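Local coordinates for protein ATP-dependent protease (Xanthomonas campestris pv. campestris, PDB 7CAY) that probably binds protein substrates, as the N-terminal substrate-binding domain of Lon peptidase does, at residues A[173-178]-A[182-187]. Residues are numbered along the deposited sequence; the frame is centred on the assembly and turned at random.
Sequences LSLLQE and HRRLEQ
Arg184 reaches from helix 182-187 past Leu175 to the Glu178 carbonyl, just beyond the C-terminal end of helix 173-177, a worked example of a long side chain bridging two consecutive helices. Its CB lies near CG of Glu178. The next two carbons, CG and CD, both lie against the carbonyl oxygen of Leu175, and CG also touches the methyl CD2 of Leu175 at 3.8 Å, with CB of Glu178 close by. A bend at chi3 (-81°) turns the head group aside, and NE donates a hydrogen bond to the Glu178 carbonyl O, 3.0 Å away. The acceptor sits near the guanidinium edge, but the donor stands 37° above the carbonyl plane. The side chain also touches Trp159 of helix 154-164, and NH1 forms a long, weak ion pair with Asp116.

Nearby, Gln187 and Leu175 run alongside each other, pointing opposite ways, with Gln187 CG 3.7 Å from Leu175 CD2. The Gln187 amide spans two groups of Ser174: NE2 donates weakly to the backbone O at 3.4 Å, while OE1 accepts a weak bond from OG. The Glu178 and Arg183 side chains cross at about a right angle, in a salt bridge whose exact geometry is doubtful. Asp180 accepts a hydrogen bond from Arg183 N, at the start of the second helix. Axes inclined at 159° and only a short connection between them make this a near-antiparallel helical hairpin, formed by the last two helices of this protein, which is homologous to the Lon substrate-binding domain.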
loop_
_atom_site.group_PDB
_atom_site.type_symbol
_atom_site.label_atom_id
_atom_site.label_comp_id
_atom_site.label_asym_id
_atom_site.label_seq_id
_atom_site.Cartn_x
_atom_site.Cartn_y
_atom_site.Cartn_z
ATOM N N LEU A 173 9.155 1.125 -2.264
ATOM C CA LEU A 173 8.708 0.079 -3.179
ATOM C C LEU A 173 9.493 -1.208 -2.969
ATOM O O LEU A 173 8.933 -2.308 -3.057
ATOM C CB LEU A 173 8.843 0.561 -4.625
ATOM C CG LEU A 173 8.524 -0.442 -5.736
ATOM C CD1 LEU A 173 7.051 -0.821 -5.728
ATOM C CD2 LEU A 173 8.929 0.123 -7.084
ATOM N N SER A 174 10.794 -1.092 -2.693
ATOM C CA SER A 174 11.609 -2.277 -2.446
ATOM C C SER A 174 11.172 -2.990 -1.172
ATOM O O SER A 174 11.165 -4.225 -1.118
ATOM C CB SER A 174 13.084 -1.889 -2.371
ATOM O OG SER A 174 13.898 -3.018 -2.103
ATOM N N LEU A 175 10.806 -2.230 -0.137
ATOM C CA LEU A 175 10.267 -2.839 1.074
ATOM C C LEU A 175 8.957 -3.560 0.787
ATOM O O LEU A 175 8.719 -4.659 1.302
ATOM C CB LEU A 175 10.069 -1.773 2.154
ATOM C CG LEU A 175 11.346 -1.135 2.703
ATOM C CD1 LEU A 175 11.041 0.132 3.483
ATOM C CD2 LEU A 175 12.110 -2.121 3.567
ATOM N N LEU A 176 8.096 -2.956 -0.036
ATOM C CA LEU A 176 6.843 -3.603 -0.410
ATOM C C LEU A 176 7.097 -4.924 -1.130
ATOM O O LEU A 176 6.395 -5.914 -0.892
ATOM C CB LEU A 176 6.011 -2.660 -1.285
ATOM C CG LEU A 176 4.533 -3.000 -1.505
ATOM C CD1 LEU A 176 3.729 -2.749 -0.235
ATOM C CD2 LEU A 176 3.964 -2.213 -2.679
ATOM N N GLN A 177 8.107 -4.960 -2.005
ATOM C CA GLN A 177 8.423 -6.186 -2.735
ATOM C C GLN A 177 8.945 -7.280 -1.813
ATOM O O GLN A 177 8.684 -8.464 -2.052
ATOM C CB GLN A 177 9.444 -5.894 -3.834
ATOM N N GLU A 178 9.682 -6.910 -0.767
ATOM C CA GLU A 178 10.228 -7.894 0.160
ATOM C C GLU A 178 9.102 -8.521 0.974
ATOM O O GLU A 178 8.388 -7.821 1.699
ATOM C CB GLU A 178 11.254 -7.240 1.082
ATOM C CG GLU A 178 11.881 -8.197 2.081
ATOM C CD GLU A 178 12.740 -9.250 1.414
ATOM O OE1 GLU A 178 13.826 -8.900 0.911
ATOM O OE2 GLU A 178 12.320 -10.426 1.380
ATOM N N HIS A 182 11.736 -9.796 8.456
ATOM C CA HIS A 182 13.067 -9.586 9.015
ATOM C C HIS A 182 14.045 -9.074 7.964
ATOM O O HIS A 182 14.827 -8.156 8.240
ATOM C CB HIS A 182 13.577 -10.880 9.648
ATOM C CG HIS A 182 12.599 -11.511 10.590
ATOM N ND1 HIS A 182 11.774 -12.551 10.220
ATOM C CD2 HIS A 182 12.305 -11.239 11.883
ATOM C CE1 HIS A 182 11.019 -12.898 11.247
ATOM N NE2 HIS A 182 11.321 -12.118 12.269
ATOM N N ARG A 183 14.019 -9.646 6.757
ATOM C CA ARG A 183 14.839 -9.098 5.681
ATOM C C ARG A 183 14.375 -7.702 5.295
ATOM O O ARG A 183 15.170 -6.900 4.790
ATOM C CB ARG A 183 14.822 -10.028 4.467
ATOM C CG ARG A 183 16.114 -10.813 4.289
ATOM C CD ARG A 183 16.103 -11.679 3.037
ATOM N NE ARG A 183 15.255 -12.860 3.184
ATOM C CZ ARG A 183 14.144 -13.077 2.487
ATOM N NH1 ARG A 183 13.746 -12.195 1.578
ATOM N NH2 ARG A 183 13.437 -14.181 2.691
ATOM N N ARG A 184 13.097 -7.394 5.527
ATOM C CA ARG A 184 12.612 -6.031 5.345
ATOM C C ARG A 184 13.304 -5.079 6.313
ATOM O O ARG A 184 13.781 -4.010 5.919
ATOM C CB ARG A 184 11.096 -5.992 5.537
ATOM C CG ARG A 184 10.324 -5.403 4.372
ATOM C CD ARG A 184 8.836 -5.381 4.675
ATOM N NE ARG A 184 8.201 -6.675 4.434
ATOM C CZ ARG A 184 7.256 -7.198 5.208
ATOM N NH1 ARG A 184 6.845 -6.545 6.288
ATOM N NH2 ARG A 184 6.728 -8.378 4.908
ATOM N N LEU A 185 13.378 -5.465 7.589
ATOM C CA LEU A 185 14.060 -4.645 8.584
ATOM C C LEU A 185 15.567 -4.609 8.373
ATOM O O LEU A 185 16.218 -3.654 8.814
ATOM C CB LEU A 185 13.738 -5.156 9.989
ATOM C CG LEU A 185 12.319 -4.877 10.491
ATOM C CD1 LEU A 185 11.971 -5.783 11.661
ATOM C CD2 LEU A 185 12.176 -3.415 10.890
ATOM N N GLU A 186 16.136 -5.617 7.710
ATOM C CA GLU A 186 17.578 -5.624 7.483
ATOM C C GLU A 186 17.977 -4.582 6.444
ATOM O O GLU A 186 19.015 -3.925 6.583
ATOM C CB GLU A 186 18.039 -7.020 7.063
ATOM C CG GLU A 186 19.546 -7.230 7.134
ATOM C CD GLU A 186 20.077 -7.218 8.559
ATOM O OE1 GLU A 186 19.774 -8.163 9.321
ATOM O OE2 GLU A 186 20.792 -6.258 8.916
ATOM N N GLN A 187 17.169 -4.411 5.395
ATOM C CA GLN A 187 17.441 -3.363 4.418
ATOM C C GLN A 187 16.854 -2.023 4.832
ATOM O O GLN A 187 17.374 -0.977 4.428
ATOM C CB GLN A 187 16.916 -3.760 3.034
ATOM C CG GLN A 187 15.415 -3.650 2.853
ATOM C CD GLN A 187 14.999 -3.780 1.396
ATOM O OE1 GLN A 187 15.835 -3.715 0.490
ATOM N NE2 GLN A 187 13.702 -3.964 1.162
#